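Local coordinates for beta-ketothiolase BktB (Ralstonia eutropha, PDB 4NZS), which catalyses the condensation of two acetyl-CoA molecules to acetoacetyl-CoA and of acetyl-CoA with propionyl-CoA to beta-ketovaleryl-CoA, and serves production of the copolyester PHBV, at residues A[90-94]-A[95-99]; A[174-178]-A[179-183]; A[289-292]-A[293-296]; A[369-372]-A[373-376]. One frame throughout, in Å; residues are numbered along the deposited sequence.

Contact 1. Residues A[90-94]-A[95-99]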
loop_
_atom_site.group_PDB
_atom_site.type_symbol
_atom_site.label_atom_id
_atom_site.label_comp_id
_atom_site.label_asym_id
_atom_site.label_seq_id
_atom_site.Cartn_x
_atom_site.Cartn_y
_atom_site.Cartn_z
ATOM N N THR A 90 -27.168 -7.495 1.160
ATOM C CA THR A 90 -26.099 -8.298 1.685
ATOM C C THR A 90 -26.205 -8.134 3.142
ATOM O O THR A 90 -26.671 -7.095 3.581
ATOM C CB THR A 90 -24.759 -7.831 1.179
ATOM O OG1 THR A 90 -24.830 -7.901 -0.235
ATOM C CG2 THR A 90 -23.624 -8.784 1.713
ATOM N N VAL A 91 -25.798 -9.134 3.886
ATOM C CA VAL A 91 -26.028 -9.136 5.312
ATOM C C VAL A 91 -24.844 -9.732 6.048
ATOM O O VAL A 91 -24.081 -10.493 5.492
ATOM C CB VAL A 91 -27.277 -9.964 5.562
ATOM C CG1 VAL A 91 -27.331 -10.510 6.968
ATOM C CG2 VAL A 91 -28.503 -9.113 5.275
ATOM N N ASN A 92 -24.613 -9.285 7.270
ATOM C CA ASN A 92 -23.505 -9.819 8.033
ATOM C C ASN A 92 -23.810 -10.152 9.481
ATOM O O ASN A 92 -24.054 -9.279 10.272
ATOM C CB ASN A 92 -22.313 -8.870 7.958
ATOM C CG ASN A 92 -21.161 -9.316 8.828
ATOM O OD1 ASN A 92 -21.099 -10.458 9.233
ATOM N ND2 ASN A 92 -20.257 -8.412 9.121
ATOM N N ARG A 93 -23.714 -11.422 9.825
ATOM C CA ARG A 93 -23.757 -11.856 11.207
ATOM C C ARG A 93 -22.598 -12.780 11.486
ATOM O O ARG A 93 -22.762 -13.807 12.109
ATOM C CB ARG A 93 -25.078 -12.512 11.586
ATOM C CG ARG A 93 -25.384 -12.382 13.069
ATOM C CD ARG A 93 -26.516 -13.277 13.533
ATOM N NE ARG A 93 -27.806 -12.760 13.117
ATOM C CZ ARG A 93 -28.538 -11.924 13.833
ATOM N NH1 ARG A 93 -28.118 -11.522 15.012
ATOM N NH2 ARG A 93 -29.693 -11.497 13.369
ATOM N N LEU A 94 -21.432 -12.412 10.981
ATOM C CA LEU A 94 -20.217 -13.169 11.205
ATOM C C LEU A 94 -20.394 -14.591 10.694
ATOM O O LEU A 94 -20.801 -14.785 9.564
ATOM C CB LEU A 94 -19.806 -13.119 12.679
ATOM C CG LEU A 94 -19.060 -11.888 13.133
ATOM C CD1 LEU A 94 -17.715 -11.801 12.454
ATOM C CD2 LEU A 94 -19.888 -10.648 12.883
ATOM N N CYS A 95 -20.109 -15.568 11.540
ATOM C CA CYS A 95 -20.122 -16.966 11.195
ATOM C C CYS A 95 -21.502 -17.394 10.756
ATOM O O CYS A 95 -21.648 -18.308 9.970
ATOM C CB CYS A 95 -19.657 -17.776 12.389
ATOM S SG CYS A 95 -18.186 -17.090 13.144
ATOM N N GLY A 96 -22.510 -16.726 11.293
ATOM C CA GLY A 96 -23.888 -17.080 11.069
ATOM C C GLY A 96 -24.553 -16.427 9.881
ATOM O O GLY A 96 -25.737 -16.581 9.671
ATOM N N SER A 97 -23.783 -15.688 9.109
ATOM C CA SER A 97 -24.331 -14.854 8.063
ATOM C C SER A 97 -25.100 -15.657 7.009
ATOM O O SER A 97 -26.152 -15.242 6.567
ATOM C CB SER A 97 -23.211 -14.043 7.403
ATOM O OG SER A 97 -22.623 -13.134 8.297
ATOM N N GLY A 98 -24.582 -16.810 6.628
ATOM C CA GLY A 98 -25.218 -17.604 5.603
ATOM C C GLY A 98 -26.606 -18.110 5.924
ATOM O O GLY A 98 -27.476 -18.070 5.087
ATOM N N LEU A 99 -26.807 -18.575 7.142
ATOM C CA LEU A 99 -28.122 -18.979 7.584
ATOM C C LEU A 99 -28.988 -17.749 7.712
ATOM O O LEU A 99 -30.127 -17.669 7.273
ATOM C CB LEU A 99 -28.003 -19.640 8.946
ATOM C CG LEU A 99 -29.151 -20.435 9.526
ATOM C CD1 LEU A 99 -29.935 -21.142 8.431
ATOM C CD2 LEU A 99 -28.555 -21.443 10.481
#
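Val-91, at the end of strand 88-92, approaches the start of helix 97-110 loosely through its backbone oxygen, with Ser-97 OG 4.1 Å from Val-91 O. Residues 90-92 also pair antiparallel with a strand of the second subunit, so the sheet runs on across the interface. Asn-92 starts the turn. Its CG is anti to the backbone N (chi1 175°), a torsion that lets the side-chain oxygen meet the N-H two residues on, and Leu-94 N donates to Asn-92 OD1 at 2.6 Å in an Asx turn. The bond is nearly straight at hydrogen (165°). Ser-97 OG stands 3.2 Å from the same Asn-92 OD1. At Arg-93 the backbone N donates to Ser-97 OG, a short bond of 2.5 Å, while the guanidinium leads away to Gln-390 and Gln-100. Leu-94, with positive phi, reverses the chain and turns its carbonyl toward the serine. Leu-94 O then accepts from Ser-97 OG at 2.8 Å and from Ser-97 N at 3.1 Å, both from the same face of its plane. With OG anti to its carbonyl carbon (chi1 -65°), the Ser-97 hydroxyl takes a hydrogen from Arg-93 N and gives one to Leu-94 O; the two bonds fix its rotation inside a buried turn. Cys-95 points away from the turn, its SG coming no nearer the Leu-94 side chain than 4.3 Å, at Leu-94 CB. The strand-turn-helix connection is consistent with the nucleophile site of thiolases: it presents Cys-95, by similarity the acyl-thioester intermediate, just before the helix and beside His-355 and Cys-385, the predicted proton acceptors.

Contact 2. Residues A[174-178]-A[179-183]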
loop_
_atom_site.group_PDB
_atom_site.type_symbol
_atom_site.label_atom_id
_atom_site.label_comp_id
_atom_site.label_asym_id
_atom_site.label_seq_id
_atom_site.Cartn_x
_atom_site.Cartn_y
_atom_site.Cartn_z
ATOM N N TYR A 174 -16.749 -26.545 29.780
ATOM C CA TYR A 174 -17.432 -27.821 29.681
ATOM C C TYR A 174 -16.522 -29.043 29.797
ATOM O O TYR A 174 -16.954 -30.168 29.605
ATOM C CB TYR A 174 -18.221 -27.860 28.381
ATOM C CG TYR A 174 -19.246 -26.767 28.312
ATOM C CD1 TYR A 174 -18.874 -25.446 28.287
ATOM C CD2 TYR A 174 -20.586 -27.063 28.312
ATOM C CE1 TYR A 174 -19.812 -24.448 28.237
ATOM C CE2 TYR A 174 -21.529 -26.068 28.261
ATOM C CZ TYR A 174 -21.133 -24.768 28.229
ATOM O OH TYR A 174 -22.087 -23.798 28.180
ATOM N N ASP A 175 -15.257 -28.818 30.102
ATOM C CA ASP A 175 -14.302 -29.911 30.190
ATOM C C ASP A 175 -14.212 -30.807 28.953
ATOM O O ASP A 175 -14.235 -32.023 29.067
ATOM C CB ASP A 175 -14.534 -30.760 31.438
ATOM C CG ASP A 175 -13.399 -31.732 31.690
ATOM O OD1 ASP A 175 -12.455 -31.761 30.879
ATOM O OD2 ASP A 175 -13.441 -32.471 32.688
ATOM N N ILE A 176 -14.120 -30.215 27.770
ATOM C CA ILE A 176 -13.869 -31.013 26.582
ATOM C C ILE A 176 -12.368 -31.078 26.418
ATOM O O ILE A 176 -11.717 -30.090 26.126
ATOM C CB ILE A 176 -14.509 -30.399 25.328
ATOM C CG1 ILE A 176 -16.028 -30.517 25.396
ATOM C CG2 ILE A 176 -13.986 -31.068 24.069
ATOM C CD1 ILE A 176 -16.704 -29.320 26.012
ATOM N N SER A 177 -11.826 -32.261 26.633
ATOM C CA SER A 177 -10.396 -32.461 26.617
ATOM C C SER A 177 -9.843 -32.452 25.224
ATOM O O SER A 177 -10.522 -32.832 24.288
ATOM C CB SER A 177 -10.071 -33.804 27.230
ATOM O OG SER A 177 -10.580 -34.820 26.404
ATOM N N ARG A 178 -8.584 -32.065 25.092
ATOM C CA ARG A 178 -7.901 -32.303 23.826
ATOM C C ARG A 178 -8.398 -33.569 23.114
ATOM O O ARG A 178 -8.759 -33.492 21.942
ATOM C CB ARG A 178 -6.398 -32.363 24.052
ATOM C CG ARG A 178 -5.580 -32.789 22.844
ATOM C CD ARG A 178 -5.375 -31.670 21.849
ATOM N NE ARG A 178 -4.250 -31.947 20.955
ATOM C CZ ARG A 178 -2.995 -31.671 21.259
ATOM N NH1 ARG A 178 -2.708 -31.112 22.440
ATOM N NH2 ARG A 178 -2.025 -31.958 20.393
ATOM N N ALA A 179 -8.449 -34.707 23.807
ATOM C CA ALA A 179 -8.706 -35.989 23.122
ATOM C C ALA A 179 -10.120 -36.116 22.537
ATOM O O ALA A 179 -10.314 -36.826 21.555
ATOM C CB ALA A 179 -8.397 -37.183 24.016
ATOM N N GLN A 180 -11.094 -35.441 23.134
ATOM C CA GLN A 180 -12.382 -35.286 22.477
ATOM C C GLN A 180 -12.159 -34.584 21.120
ATOM O O GLN A 180 -12.570 -35.070 20.068
ATOM C CB GLN A 180 -13.356 -34.463 23.344
ATOM C CG GLN A 180 -14.304 -35.264 24.241
ATOM C CD GLN A 180 -15.783 -35.131 23.867
ATOM O OE1 GLN A 180 -16.606 -34.775 24.714
ATOM N NE2 GLN A 180 -16.130 -35.426 22.602
ATOM N N GLN A 181 -11.455 -33.463 21.163
ATOM C CA GLN A 181 -11.316 -32.591 20.014
ATOM C C GLN A 181 -10.522 -33.275 18.911
ATOM O O GLN A 181 -10.950 -33.266 17.756
ATOM C CB GLN A 181 -10.658 -31.272 20.406
ATOM C CG GLN A 181 -11.330 -30.537 21.568
ATOM C CD GLN A 181 -10.493 -29.380 22.059
ATOM O OE1 GLN A 181 -9.914 -28.633 21.267
ATOM N NE2 GLN A 181 -10.410 -29.231 23.368
ATOM N N ASP A 182 -9.397 -33.904 19.245
ATOM C CA ASP A 182 -8.566 -34.496 18.204
ATOM C C ASP A 182 -9.352 -35.578 17.461
ATOM O O ASP A 182 -9.304 -35.668 16.224
ATOM C CB ASP A 182 -7.271 -35.059 18.772
ATOM C CG ASP A 182 -6.185 -34.022 18.894
ATOM O OD1 ASP A 182 -6.487 -32.861 19.212
ATOM O OD2 ASP A 182 -5.011 -34.368 18.674
ATOM N N GLU A 183 -10.106 -36.378 18.207
ATOM C CA GLU A 183 -10.804 -37.472 17.590
ATOM C C GLU A 183 -12.096 -37.029 16.882
ATOM O O GLU A 183 -12.395 -37.501 15.774
ATOM C CB GLU A 183 -11.013 -38.550 18.625
ATOM C CG GLU A 183 -9.667 -39.116 19.045
ATOM C CD GLU A 183 -9.760 -40.327 19.946
ATOM O OE1 GLU A 183 -8.816 -41.141 19.938
ATOM O OE2 GLU A 183 -10.760 -40.455 20.672
#
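Ile-176 lays its CG2 methyl on the aliphatic part of two glutamines one turn further on, 3.5 Å from Gln-180 CB and slightly farther from Gln-181 CG. The setting is the tight link between two helices: a Schellman motif with Asp-175 as its C-prime residue ends helix 163-173, and Ser-177 is the N-cap of helix 178-197. With chi1 near 66°, Ser-177 OG sits between its own N and carbonyl carbon, from where it takes a long, weak capping bond from Gln-180 N (3.4 Å). Ser-177 O adds weak bonds from the N-H groups of Gln-180 and Gln-181. A firm backbone bond runs from Asp-182 N to Arg-178 O, 2.8 Å. Gln-181 points back toward the link, crossing Ile-176 at about a right angle; its extended chain brings NE2 within 3.2 Å of Ile-176 O, which lies in the plane of the Gln-181 amide while the nitrogen stands above the carbonyl plane. The same NE2 also bonds Thr-247, so the amide joins the link to a neighbouring loop, and Ile-176 rests against helix 327-336. Arg-178, bent at chi2 (79°), turns along the helix to Asp-182. Its NE forms a salt bridge with Asp-182 OD1 at 3.0 Å, weak as a hydrogen bond, as is that to OD2. OD1 lies at the guanidinium edge, the two flat groups turned 52° apart, and also receives Asn-252 ND2.

Contact 3. Residues A[289-292]-A[293-296]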
loop_
_atom_site.group_PDB
_atom_site.type_symbol
_atom_site.label_atom_id
_atom_site.label_comp_id
_atom_site.label_asym_id
_atom_site.label_seq_id
_atom_site.Cartn_x
_atom_site.Cartn_y
_atom_site.Cartn_z
ATOM N N GLY A 289 -27.696 -14.027 21.733
ATOM C CA GLY A 289 -26.420 -13.454 22.101
ATOM C C GLY A 289 -25.892 -14.143 23.348
ATOM O O GLY A 289 -26.441 -13.997 24.426
ATOM N N VAL A 290 -24.830 -14.912 23.207
ATOM C CA VAL A 290 -24.202 -15.508 24.366
ATOM C C VAL A 290 -22.954 -14.712 24.679
ATOM O O VAL A 290 -22.697 -13.701 24.032
ATOM C CB VAL A 290 -23.919 -16.999 24.143
ATOM C CG1 VAL A 290 -25.228 -17.681 23.815
ATOM C CG2 VAL A 290 -22.902 -17.225 23.019
ATOM N N ASP A 291 -22.203 -15.143 25.689
ATOM C CA ASP A 291 -20.961 -14.474 26.043
ATOM C C ASP A 291 -19.952 -14.469 24.879
ATOM O O ASP A 291 -19.735 -15.497 24.228
ATOM C CB ASP A 291 -20.306 -15.137 27.251
ATOM C CG ASP A 291 -19.134 -14.330 27.785
ATOM O OD1 ASP A 291 -19.371 -13.187 28.222
ATOM O OD2 ASP A 291 -17.990 -14.830 27.752
ATOM N N PRO A 292 -19.341 -13.302 24.624
ATOM C CA PRO A 292 -18.268 -13.111 23.646
ATOM C C PRO A 292 -17.060 -13.971 23.933
ATOM O O PRO A 292 -16.523 -14.594 23.009
ATOM C CB PRO A 292 -17.868 -11.643 23.834
ATOM C CG PRO A 292 -19.055 -10.991 24.453
ATOM C CD PRO A 292 -19.769 -12.031 25.244
ATOM N N LYS A 293 -16.631 -13.997 25.202
ATOM C CA LYS A 293 -15.506 -14.839 25.603
ATOM C C LYS A 293 -15.820 -16.341 25.464
ATOM O O LYS A 293 -14.924 -17.171 25.584
ATOM C CB LYS A 293 -14.998 -14.494 27.015
ATOM C CG LYS A 293 -13.845 -13.494 27.081
ATOM C CD LYS A 293 -13.153 -13.518 28.455
ATOM C CE LYS A 293 -11.924 -12.609 28.501
ATOM N NZ LYS A 293 -11.012 -12.896 29.644
ATOM N N ALA A 294 -17.071 -16.699 25.201
ATOM C CA ALA A 294 -17.418 -18.091 24.877
ATOM C C ALA A 294 -18.458 -18.139 23.742
ATOM O O ALA A 294 -19.441 -18.902 23.747
ATOM C CB ALA A 294 -17.928 -18.789 26.131
ATOM N N MET A 295 -18.210 -17.400 22.688
ATOM C CA MET A 295 -19.229 -17.263 21.679
ATOM C C MET A 295 -19.546 -18.636 21.115
ATOM O O MET A 295 -20.594 -18.841 20.537
ATOM C CB MET A 295 -18.784 -16.299 20.593
ATOM C CG MET A 295 -17.496 -16.693 19.910
ATOM S SD MET A 295 -17.845 -17.664 18.453
ATOM C CE MET A 295 -16.309 -18.530 18.209
ATOM N N GLY A 296 -18.629 -19.574 21.319
ATOM C CA GLY A 296 -18.682 -20.893 20.722
ATOM C C GLY A 296 -19.890 -21.734 21.080
ATOM O O GLY A 296 -20.249 -22.633 20.346
#
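Val-290 packs its CG2 methyl against the returning backbone, 3.8 Å from Met-295 O and nearly as close to Met-295 CA, and this forms the inner side of a type I beta turn with Pro-292 and Lys-293 at its corners, running into a 3-10 segment. The chain reverses just beyond it: Ala-294 N donates to Asp-291 O at 3.1 Å, from well above the carbonyl plane, and a weak bond from Met-295 N to Pro-292 O follows. Met-295 CB also comes against both carbonyl oxygens, 3.7 Å from Pro-292 O. Its chain, bent at chi2 (93°), then leads away from the turn toward Cys-385 and Cys-95, the predicted and by-similarity active-site cysteines. The outer side is exposed to solvent. Here Asp-291 and Lys-293 lie side by side and point the same way; the end of the aspartate meets the root of the lysine, Asp-291 OD2 3.1 Å from Lys-293 CB, while the rest of the lysine runs away from the turn. The same OD2 stands 3.0 Å from Lys-293 N. The whole turn carries the chain from strand 280-289 toward helix 299-310. Ala-294 and Met-295 rest on helix 163-173, where Asn-169 bonds Lys-293 O, while Pro-292 packs on Ile-84 of the second subunit.

Contact 4. Residues A[369-372]-A[373-376]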
loop_
_atom_site.group_PDB
_atom_site.type_symbol
_atom_site.label_atom_id
_atom_site.label_comp_id
_atom_site.label_asym_id
_atom_site.label_seq_id
_atom_site.Cartn_x
_atom_site.Cartn_y
_atom_site.Cartn_z
ATOM N N LEU A 369 -30.523 -30.401 4.335
ATOM C CA LEU A 369 -31.530 -30.662 3.286
ATOM C C LEU A 369 -31.159 -31.781 2.278
ATOM O O LEU A 369 -31.971 -32.643 1.948
ATOM C CB LEU A 369 -31.794 -29.353 2.534
ATOM C CG LEU A 369 -32.970 -28.440 3.041
ATOM C CD1 LEU A 369 -33.249 -28.483 4.540
ATOM C CD2 LEU A 369 -32.859 -26.985 2.609
ATOM N N HIS A 370 -29.931 -31.814 1.806
ATOM C CA HIS A 370 -29.578 -32.849 0.838
ATOM C C HIS A 370 -29.390 -34.231 1.463
ATOM O O HIS A 370 -29.628 -35.254 0.780
ATOM C CB HIS A 370 -28.378 -32.418 -0.015
ATOM C CG HIS A 370 -28.781 -31.612 -1.206
ATOM N ND1 HIS A 370 -28.706 -32.097 -2.495
ATOM C CD2 HIS A 370 -29.345 -30.384 -1.302
ATOM C CE1 HIS A 370 -29.173 -31.186 -3.335
ATOM N NE2 HIS A 370 -29.566 -30.137 -2.635
ATOM N N GLU A 371 -28.977 -34.258 2.735
ATOM C CA GLU A 371 -28.890 -35.509 3.499
ATOM C C GLU A 371 -30.272 -36.029 3.851
ATOM O O GLU A 371 -30.589 -37.197 3.635
ATOM C CB GLU A 371 -28.125 -35.338 4.799
ATOM C CG GLU A 371 -26.715 -35.808 4.703
ATOM C CD GLU A 371 -26.590 -37.305 4.730
ATOM O OE1 GLU A 371 -26.671 -37.903 3.650
ATOM O OE2 GLU A 371 -26.382 -37.878 5.823
ATOM N N LEU A 372 -31.085 -35.161 4.423
ATOM C CA LEU A 372 -32.480 -35.493 4.658
ATOM C C LEU A 372 -33.060 -36.344 3.516
ATOM O O LEU A 372 -33.691 -37.349 3.786
ATOM C CB LEU A 372 -33.307 -34.227 4.828
ATOM C CG LEU A 372 -34.481 -34.308 5.789
ATOM C CD1 LEU A 372 -34.005 -34.525 7.226
ATOM C CD2 LEU A 372 -35.327 -33.038 5.690
ATOM N N ASN A 373 -32.839 -35.955 2.255
ATOM C CA ASN A 373 -33.271 -36.771 1.091
ATOM C C ASN A 373 -32.577 -38.141 0.937
ATOM O O ASN A 373 -33.130 -39.075 0.363
ATOM C CB ASN A 373 -33.088 -35.990 -0.210
ATOM C CG ASN A 373 -34.106 -34.901 -0.366
ATOM O OD1 ASN A 373 -34.366 -34.154 0.576
ATOM N ND2 ASN A 373 -34.700 -34.808 -1.556
ATOM N N ARG A 374 -31.364 -38.245 1.470
ATOM C CA ARG A 374 -30.622 -39.500 1.433
ATOM C C ARG A 374 -31.231 -40.509 2.403
ATOM O O ARG A 374 -31.580 -41.625 2.018
ATOM C CB ARG A 374 -29.149 -39.264 1.773
ATOM C CG ARG A 374 -28.284 -40.510 1.683
ATOM C CD ARG A 374 -26.836 -40.202 2.025
ATOM N NE ARG A 374 -26.523 -40.517 3.416
ATOM C CZ ARG A 374 -26.907 -41.629 4.035
ATOM N NH1 ARG A 374 -26.577 -41.833 5.302
ATOM N NH2 ARG A 374 -27.621 -42.539 3.386
ATOM N N VAL A 375 -31.354 -40.104 3.662
ATOM C CA VAL A 375 -31.953 -40.950 4.705
ATOM C C VAL A 375 -33.489 -40.881 4.852
ATOM O O VAL A 375 -34.073 -41.679 5.570
ATOM C CB VAL A 375 -31.367 -40.624 6.088
ATOM C CG1 VAL A 375 -29.859 -40.728 6.059
ATOM C CG2 VAL A 375 -31.813 -39.246 6.554
ATOM N N GLN A 376 -34.127 -39.931 4.193
ATOM C CA GLN A 376 -35.583 -39.676 4.317
ATOM C C GLN A 376 -36.147 -39.648 5.739
ATOM O O GLN A 376 -37.203 -40.213 6.046
ATOM C CB GLN A 376 -36.369 -40.594 3.371
ATOM C CG GLN A 376 -36.395 -40.020 1.955
ATOM C CD GLN A 376 -36.666 -41.045 0.876
ATOM O OE1 GLN A 376 -37.513 -41.925 1.034
ATOM N NE2 GLN A 376 -35.951 -40.929 -0.240
#
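The last turn of helix 357-375 carries this contact, the point where the helix stops and the chain heads for strand 379-386. Its sound backbone bond runs from Val-375 N to Glu-371 O, 3.0 Å and nearly along the C=O axis. Before it, Asn-373 N reaches Leu-369 O in a long, weak bond of 3.4 Å. After it, the bond from Gln-376 N to Leu-372 O is weak, and strongly bent at hydrogen (119°). Gln-376 leaves the helix with positive phi, and its NE2 turns back for a weak bond to Asn-373 O. On one flank Glu-371 and Arg-374 run side by side in the same direction. Glu-371 OE1 and Arg-374 NE form a salt bridge, modelled at a doubtful 2.6 Å because both atoms are crowded and their places less sure. As modelled, the carboxylate is brought round by a bend at chi2 (-76°), and the arginine, extended as far as CD, bends at chi3 to bring NE to it. Val-375 CG1 lies 3.5 Å above one face of the Arg-374 guanidinium, toward its rim, while Val-375 CG2 sits 3.8 Å from Glu-371 O. Tyr-200 touches both members of the charged pair. Facing the sheet, Leu-369 packs on Phe-396, and Leu-372 on Val-319 and Arg-398. It is an amphipathic helix end: an apolar side laid on the thiolase sheet, a charged i to i+3 pair alongside, and a positive-phi residue at the C-terminal exit.

Followed from the N terminus, the four contacts come in series; none nests in or crosses another. Contacts 1 to 3 close short connections, contact 4 the end of a helix. Contact 1 joins strand 88-92 to helix 97-110 near the centre of the subunit. Contact 2 links helices 163-173 and 178-197 at the periphery. Contact 3 leaves strand 280-289 and rests on helix 163-173, whose end contact 2 follows; their nearest atoms lie about 6 Å apart, those of contacts 1 and 3 about 5 Å. Contacts 1 and 3 both touch the second subunit. Contact 4 ends helix 357-375 against the sheet, about 21 Å from contact 3 between nearest atoms.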